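Local coordinates for protein AimR transcriptional regulator (Bacillus phage phi3T, PDB 5ZVV) that activates transcription of the phage aimX locus as a homodimer, and is turned into an inactive monomer by the arbitrium peptide, which tips infection toward lysogeny, at residues P58-E61 and E62-S66; W91-L94 and T95-I99. All coordinates share one frame; numbering follows the deposited sequence.

Contact 1 (P58-E61 and E62-S66)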
ATOM      1  N   PRO A  58       2.954  -1.282 -41.131  1.00 40.16           N
ATOM      2  CA  PRO A  58       2.324  -1.408 -39.805  1.00 35.62           C
ATOM      3  C   PRO A  58       2.280  -2.830 -39.278  1.00 32.50           C
ATOM      4  O   PRO A  58       2.361  -3.023 -38.058  1.00 33.56           O
ATOM      5  CB  PRO A  58       0.913  -0.849 -40.039  1.00 32.50           C
ATOM      6  CG  PRO A  58       0.655  -1.096 -41.484  1.00 35.77           C
ATOM      7  CD  PRO A  58       1.981  -0.910 -42.173  1.00 34.51           C
ATOM      8  N   ASP A  59       2.151  -3.834 -40.148  1.00 40.59           N
ATOM      9  CA  ASP A  59       2.038  -5.221 -39.714  1.00 33.59           C
ATOM     10  C   ASP A  59       3.380  -5.920 -39.556  1.00 32.95           C
ATOM     11  O   ASP A  59       3.418  -7.030 -39.015  1.00 34.66           O
ATOM     12  CB  ASP A  59       1.173  -6.020 -40.696  1.00 35.38           C
ATOM     13  CG  ASP A  59      -0.309  -5.792 -40.488  1.00 39.54           C
ATOM     14  OD1 ASP A  59      -0.714  -5.495 -39.342  1.00 40.04           O
ATOM     15  OD2 ASP A  59      -1.072  -5.912 -41.468  1.00 46.96           O
ATOM     16  N   SER A  60       4.473  -5.308 -40.009  1.00 31.49           N
ATOM     17  CA  SER A  60       5.791  -5.930 -39.944  1.00 27.81           C
ATOM     18  C   SER A  60       6.806  -5.068 -39.201  1.00 29.26           C
ATOM     19  O   SER A  60       8.013  -5.300 -39.325  1.00 28.33           O
ATOM     20  CB  SER A  60       6.295  -6.241 -41.352  1.00 28.23           C
ATOM     21  OG  SER A  60       6.341  -5.064 -42.137  1.00 31.89           O
ATOM     22  N   GLU A  61       6.347  -4.081 -38.425  1.00 27.63           N
ATOM     23  CA  GLU A  61       7.290  -3.178 -37.771  1.00 30.02           C
ATOM     24  C   GLU A  61       8.125  -3.896 -36.717  1.00 26.75           C
ATOM     25  O   GLU A  61       9.287  -3.531 -36.501  1.00 24.99           O
ATOM     26  CB  GLU A  61       6.555  -1.988 -37.150  1.00 24.55           C
ATOM     27  CG  GLU A  61       5.633  -2.337 -35.997  1.00 26.09           C
ATOM     28  CD  GLU A  61       5.280  -1.130 -35.144  1.00 32.15           C
ATOM     29  OE1 GLU A  61       5.985  -0.102 -35.240  1.00 33.32           O
ATOM     30  OE2 GLU A  61       4.297  -1.211 -34.375  1.00 27.51           O
ATOM     31  N   GLU A  62       7.568  -4.920 -36.062  1.00 23.92           N
ATOM     32  CA  GLU A  62       8.336  -5.626 -35.039  1.00 26.46           C
ATOM     33  C   GLU A  62       9.522  -6.366 -35.646  1.00 26.48           C
ATOM     34  O   GLU A  62      10.608  -6.403 -35.054  1.00 26.74           O
ATOM     35  CB  GLU A  62       7.445  -6.599 -34.268  1.00 22.76           C
ATOM     36  CG  GLU A  62       8.213  -7.376 -33.208  1.00 21.39           C
ATOM     37  CD  GLU A  62       7.330  -8.271 -32.368  1.00 25.04           C
ATOM     38  OE1 GLU A  62       6.116  -8.350 -32.649  1.00 27.94           O
ATOM     39  OE2 GLU A  62       7.855  -8.898 -31.424  1.00 25.10           O
ATOM     40  N   GLN A  63       9.339  -6.958 -36.826  1.00 24.60           N
ATOM     41  CA  GLN A  63      10.427  -7.706 -37.449  1.00 28.77           C
ATOM     42  C   GLN A  63      11.472  -6.765 -38.039  1.00 24.41           C
ATOM     43  O   GLN A  63      12.672  -6.879 -37.742  1.00 29.75           O
ATOM     44  CB  GLN A  63       9.865  -8.645 -38.518  1.00 31.88           C
ATOM     45  CG  GLN A  63       9.019  -9.795 -37.967  1.00 31.89           C
ATOM     46  CD  GLN A  63       7.590  -9.391 -37.624  1.00 37.66           C
ATOM     47  OE1 GLN A  63       7.123  -8.314 -38.003  1.00 40.02           O
ATOM     48  NE2 GLN A  63       6.889 -10.260 -36.903  1.00 36.65           N
ATOM     49  N   LEU A  64      11.028  -5.816 -38.868  1.00 23.42           N
ATOM     50  CA  LEU A  64      11.946  -4.854 -39.470  1.00 25.24           C
ATOM     51  C   LEU A  64      12.730  -4.103 -38.404  1.00 23.69           C
ATOM     52  O   LEU A  64      13.961  -4.010 -38.474  1.00 27.95           O
ATOM     53  CB  LEU A  64      11.173  -3.875 -40.354  1.00 21.96           C
ATOM     54  CG  LEU A  64      10.323  -4.485 -41.470  1.00 28.47           C
ATOM     55  CD1 LEU A  64       9.731  -3.393 -42.341  1.00 19.94           C
ATOM     56  CD2 LEU A  64      11.137  -5.467 -42.303  1.00 27.68           C
ATOM     57  N   LEU A  65      12.033  -3.568 -37.401  1.00 22.20           N
ATOM     58  CA  LEU A  65      12.706  -2.828 -36.342  1.00 28.50           C
ATOM     59  C   LEU A  65      13.496  -3.743 -35.422  1.00 31.70           C
ATOM     60  O   LEU A  65      14.439  -3.283 -34.769  1.00 27.51           O
ATOM     61  CB  LEU A  65      11.692  -2.017 -35.533  1.00 25.80           C
ATOM     62  CG  LEU A  65      11.056  -0.846 -36.281  1.00 23.48           C
ATOM     63  CD1 LEU A  65      10.059  -0.118 -35.392  1.00 23.05           C
ATOM     64  CD2 LEU A  65      12.130   0.103 -36.783  1.00 22.69           C
ATOM     65  N   SER A  66      13.128  -5.023 -35.351  1.00 29.21           N
ATOM     66  CA  SER A  66      13.950  -5.980 -34.622  1.00 28.58           C
ATOM     67  C   SER A  66      15.310  -6.129 -35.284  1.00 31.04           C
ATOM     68  O   SER A  66      16.334  -6.245 -34.601  1.00 36.94           O
ATOM     69  CB  SER A  66      13.236  -7.328 -34.535  1.00 33.96           C
ATOM     70  OG  SER A  66      14.039  -8.289 -33.874  1.00 49.58           O
TER
HETATM   71  O   HOH W   1       4.792  -6.046 -35.956  1.00 25.92           O

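Contact 2 (W91-L94 and T95-I99)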
ATOM      1  N   TRP A  91       7.986  -5.980 -26.946  1.00 23.80           N
ATOM      2  CA  TRP A  91       8.840  -6.839 -27.764  1.00 25.77           C
ATOM      3  C   TRP A  91       9.964  -7.374 -26.874  1.00 23.55           C
ATOM      4  O   TRP A  91      11.128  -6.975 -26.962  1.00 19.93           O
ATOM      5  CB  TRP A  91       9.376  -6.069 -28.964  1.00 23.63           C
ATOM      6  CG  TRP A  91       8.312  -5.514 -29.861  1.00 21.78           C
ATOM      7  CD1 TRP A  91       7.005  -5.903 -29.923  1.00 27.82           C
ATOM      8  CD2 TRP A  91       8.465  -4.468 -30.827  1.00 21.16           C
ATOM      9  NE1 TRP A  91       6.335  -5.166 -30.872  1.00 22.48           N
ATOM     10  CE2 TRP A  91       7.211  -4.281 -31.444  1.00 23.90           C
ATOM     11  CE3 TRP A  91       9.541  -3.672 -31.236  1.00 21.72           C
ATOM     12  CZ2 TRP A  91       7.001  -3.326 -32.439  1.00 26.63           C
ATOM     13  CZ3 TRP A  91       9.331  -2.728 -32.231  1.00 22.70           C
ATOM     14  CH2 TRP A  91       8.072  -2.563 -32.818  1.00 19.75           C
ATOM     15  N   ASP A  92       9.584  -8.324 -26.011  1.00 22.73           N
ATOM     16  CA  ASP A  92      10.431  -8.715 -24.884  1.00 24.97           C
ATOM     17  C   ASP A  92      11.773  -9.279 -25.334  1.00 28.84           C
ATOM     18  O   ASP A  92      12.810  -8.976 -24.732  1.00 26.17           O
ATOM     19  CB  ASP A  92       9.699  -9.737 -24.013  1.00 29.82           C
ATOM     20  CG  ASP A  92       8.494  -9.150 -23.308  1.00 29.18           C
ATOM     21  OD1 ASP A  92       8.481  -7.924 -23.075  1.00 31.94           O
ATOM     22  OD2 ASP A  92       7.561  -9.917 -22.986  1.00 28.93           O
ATOM     23  N   THR A  93      11.774 -10.120 -26.371  1.00 23.51           N
ATOM     24  CA  THR A  93      13.023 -10.704 -26.858  1.00 30.16           C
ATOM     25  C   THR A  93      13.977  -9.615 -27.333  1.00 23.64           C
ATOM     26  O   THR A  93      15.132  -9.524 -26.884  1.00 28.00           O
ATOM     27  CB  THR A  93      12.719 -11.694 -27.988  1.00 28.27           C
ATOM     28  OG1 THR A  93      11.772 -12.668 -27.533  1.00 23.75           O
ATOM     29  CG2 THR A  93      13.985 -12.404 -28.445  1.00 26.09           C
ATOM     30  N   LEU A  94      13.494  -8.771 -28.247  1.00 25.33           N
ATOM     31  CA  LEU A  94      14.268  -7.625 -28.705  1.00 26.03           C
ATOM     32  C   LEU A  94      14.674  -6.735 -27.539  1.00 21.12           C
ATOM     33  O   LEU A  94      15.825  -6.292 -27.461  1.00 23.98           O
ATOM     34  CB  LEU A  94      13.456  -6.833 -29.731  1.00 24.53           C
ATOM     35  CG  LEU A  94      14.100  -5.579 -30.321  1.00 23.68           C
ATOM     36  CD1 LEU A  94      15.376  -5.933 -31.067  1.00 24.36           C
ATOM     37  CD2 LEU A  94      13.126  -4.865 -31.237  1.00 23.03           C
ATOM     38  N   THR A  95      13.741  -6.472 -26.619  1.00 22.86           N
ATOM     39  CA  THR A  95      14.034  -5.600 -25.485  1.00 24.03           C
ATOM     40  C   THR A  95      15.214  -6.123 -24.677  1.00 25.59           C
ATOM     41  O   THR A  95      16.101  -5.355 -24.293  1.00 23.47           O
ATOM     42  CB  THR A  95      12.803  -5.458 -24.588  1.00 23.42           C
ATOM     43  OG1 THR A  95      11.729  -4.853 -25.320  1.00 21.50           O
ATOM     44  CG2 THR A  95      13.125  -4.600 -23.370  1.00 25.00           C
ATOM     45  N   ASP A  96      15.251  -7.435 -24.424  1.00 21.98           N
ATOM     46  CA  ASP A  96      16.330  -7.992 -23.614  1.00 23.77           C
ATOM     47  C   ASP A  96      17.652  -7.985 -24.371  1.00 21.22           C
ATOM     48  O   ASP A  96      18.711  -7.729 -23.778  1.00 25.40           O
ATOM     49  CB  ASP A  96      15.965  -9.402 -23.156  1.00 28.55           C
ATOM     50  CG  ASP A  96      14.794  -9.412 -22.191  1.00 27.82           C
ATOM     51  OD1 ASP A  96      14.568  -8.379 -21.521  1.00 31.16           O
ATOM     52  OD2 ASP A  96      14.103 -10.449 -22.097  1.00 28.39           O
ATOM     53  N   LYS A  97      17.616  -8.250 -25.681  1.00 24.07           N
ATOM     54  CA  LYS A  97      18.838  -8.128 -26.474  1.00 23.80           C
ATOM     55  C   LYS A  97      19.396  -6.707 -26.412  1.00 23.68           C
ATOM     56  O   LYS A  97      20.598  -6.502 -26.184  1.00 26.82           O
ATOM     57  CB  LYS A  97      18.567  -8.545 -27.920  1.00 28.56           C
ATOM     58  CG  LYS A  97      18.253 -10.025 -28.078  1.00 25.53           C
ATOM     59  CD  LYS A  97      17.905 -10.370 -29.516  1.00 27.81           C
ATOM     60  CE  LYS A  97      17.469 -11.824 -29.637  1.00 30.33           C
ATOM     61  NZ  LYS A  97      17.030 -12.166 -31.020  1.00 35.80           N
ATOM     62  N   ILE A  98      18.527  -5.708 -26.595  1.00 23.41           N
ATOM     63  CA  ILE A  98      18.965  -4.315 -26.540  1.00 24.16           C
ATOM     64  C   ILE A  98      19.482  -3.968 -25.149  1.00 25.88           C
ATOM     65  O   ILE A  98      20.450  -3.212 -25.006  1.00 22.44           O
ATOM     66  CB  ILE A  98      17.825  -3.374 -26.971  1.00 24.18           C
ATOM     67  CG1 ILE A  98      17.394  -3.675 -28.409  1.00 23.28           C
ATOM     68  CG2 ILE A  98      18.256  -1.920 -26.848  1.00 18.71           C
ATOM     69  CD1 ILE A  98      16.272  -2.794 -28.905  1.00 16.97           C
ATOM     70  N   ILE A  99      18.851  -4.510 -24.104  1.00 24.14           N
ATOM     71  CA  ILE A  99      19.325  -4.256 -22.745  1.00 25.19           C
ATOM     72  C   ILE A  99      20.740  -4.792 -22.567  1.00 28.07           C
ATOM     73  O   ILE A  99      21.590  -4.147 -21.938  1.00 29.66           O
ATOM     74  CB  ILE A  99      18.356  -4.861 -21.712  1.00 29.19           C
ATOM     75  CG1 ILE A  99      17.059  -4.056 -21.662  1.00 25.05           C
ATOM     76  CG2 ILE A  99      18.995  -4.899 -20.327  1.00 29.54           C
ATOM     77  CD1 ILE A  99      16.057  -4.590 -20.668  1.00 26.33           C
TER
HETATM   78  O   HOH W   2       9.755  -5.580 -23.639  1.00 22.09           O

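Contact 1 (P58-E61 and E62-S66)
Glu61 and Leu65 meet one turn apart at the start of helix 61-69, where the carbonyl of Glu61 takes the backbone N-H of Leu65, with Leu65 N 2.9 Å from Glu61 O. The donor is tilted 33° from the carbonyl plane, and CB and CG of Leu65 lie against the same oxygen. The Glu61 side chain sets off between its backbone N and carbonyl carbon (chi1 66°), an unfavourable start that brings CG to 3.2 Å from Glu62 N; beyond CG the chain runs extended. The Glu61 and Leu65 side chains cross at a slant, OE1 standing 4.1 Å from Leu65 CD1, and OE1 is hydrogen-bonded to the hydroxyl of Tyr85.

Ser60 occupies the N-cap position, yet its hydroxyl makes no capping bond; OG instead rests 3.8 Å from Leu64 CD1. Its backbone carbonyl opens the helical bonding, Leu64 N donating almost straight to Ser60 O at 3.1 Å, while the bond from Gln63 N to that oxygen is weak. A water takes up the first-turn N-H of Glu62, with Glu62 N at 3.0 Å from its oxygen, and gives a long, weak bond to Asp59 O.

Leu65 packs on Leu50 and Val53 of helix 47-56, Leu64 touches Phe57 in the preceding loop, and Glu61 reaches Asn89 and Trp91 in the loop between helices 77-88 and 92-103.

Contact 2 (W91-L94 and T95-I99)
The first turns of helix 92-103 begin at Trp91, the N-cap residue, whose carbonyl is gripped twice by Thr95. The backbone bond, Thr95 N to Trp91 O at 2.7 Å, comes in nearly end-on to the carbonyl, with a C=O...N angle of 166°. The hydroxyl donates from above the carbonyl plane, Thr95 OG1 also lying 2.7 Å from Trp91 O. With OG1 opposite its carbonyl carbon and beside the backbone N (chi1 -62°), Thr95 folds its hydroxyl back over the preceding turn. That hydroxyl is bonded to Ser86 OG as well, and it accepts from a water that also donates to Asp92 OD1, 2.7 Å from the water oxygen; the buried OG1 is thus well supplied with polar partners.

On another face, Leu94 and Ile98 meet obliquely, Leu94 CG touching Ile98 CD1 at 3.8 Å, and both side chains press on Phe69 of helix 61-69. Thr93 and Lys97 run side by side in the same direction, with the methyl CG2 of Thr93 3.7 Å from CE of the extended lysine. The carboxylate of Asp96 is turned to Arg121 of helix 108-124, which forms a salt bridge with OD1 and has a long, weak ion pair with Asp92 OD1, so it may partly offset both negative charges.

The i to i+4 backbone bonds and the threonine hydroxyl turned back to the carbonyl four residues earlier are those of an ordinary alpha helix; the buried apolar Leu94-Ile98 face, set against exposed Thr93 and Lys97, makes it amphipathic, as suits packing in the all-helical, TPR-related fold of AimR.

How the contacts relate
Contact 1 precedes contact 2 along the chain, with helix 77-88 between them; their centres are 14 Å apart, on the same side of the chain's centre. Each covers the start of a helix, 61-69 and 92-103 respectively, and the two starts pack directly together. The indole of Trp91 joins them: its CD1 lies 3.4 Å from Glu62 CD, CZ2 is 3.9 Å from Glu61 CD, and CH2 approaches Leu65 CD1. Further along, Leu94 CD2 meets Ser66 CA at 3.7 Å. The contacts therefore tie two non-consecutive helices of this TPR-related array together, within one subunit; neither is touched by the other chain of the dimer.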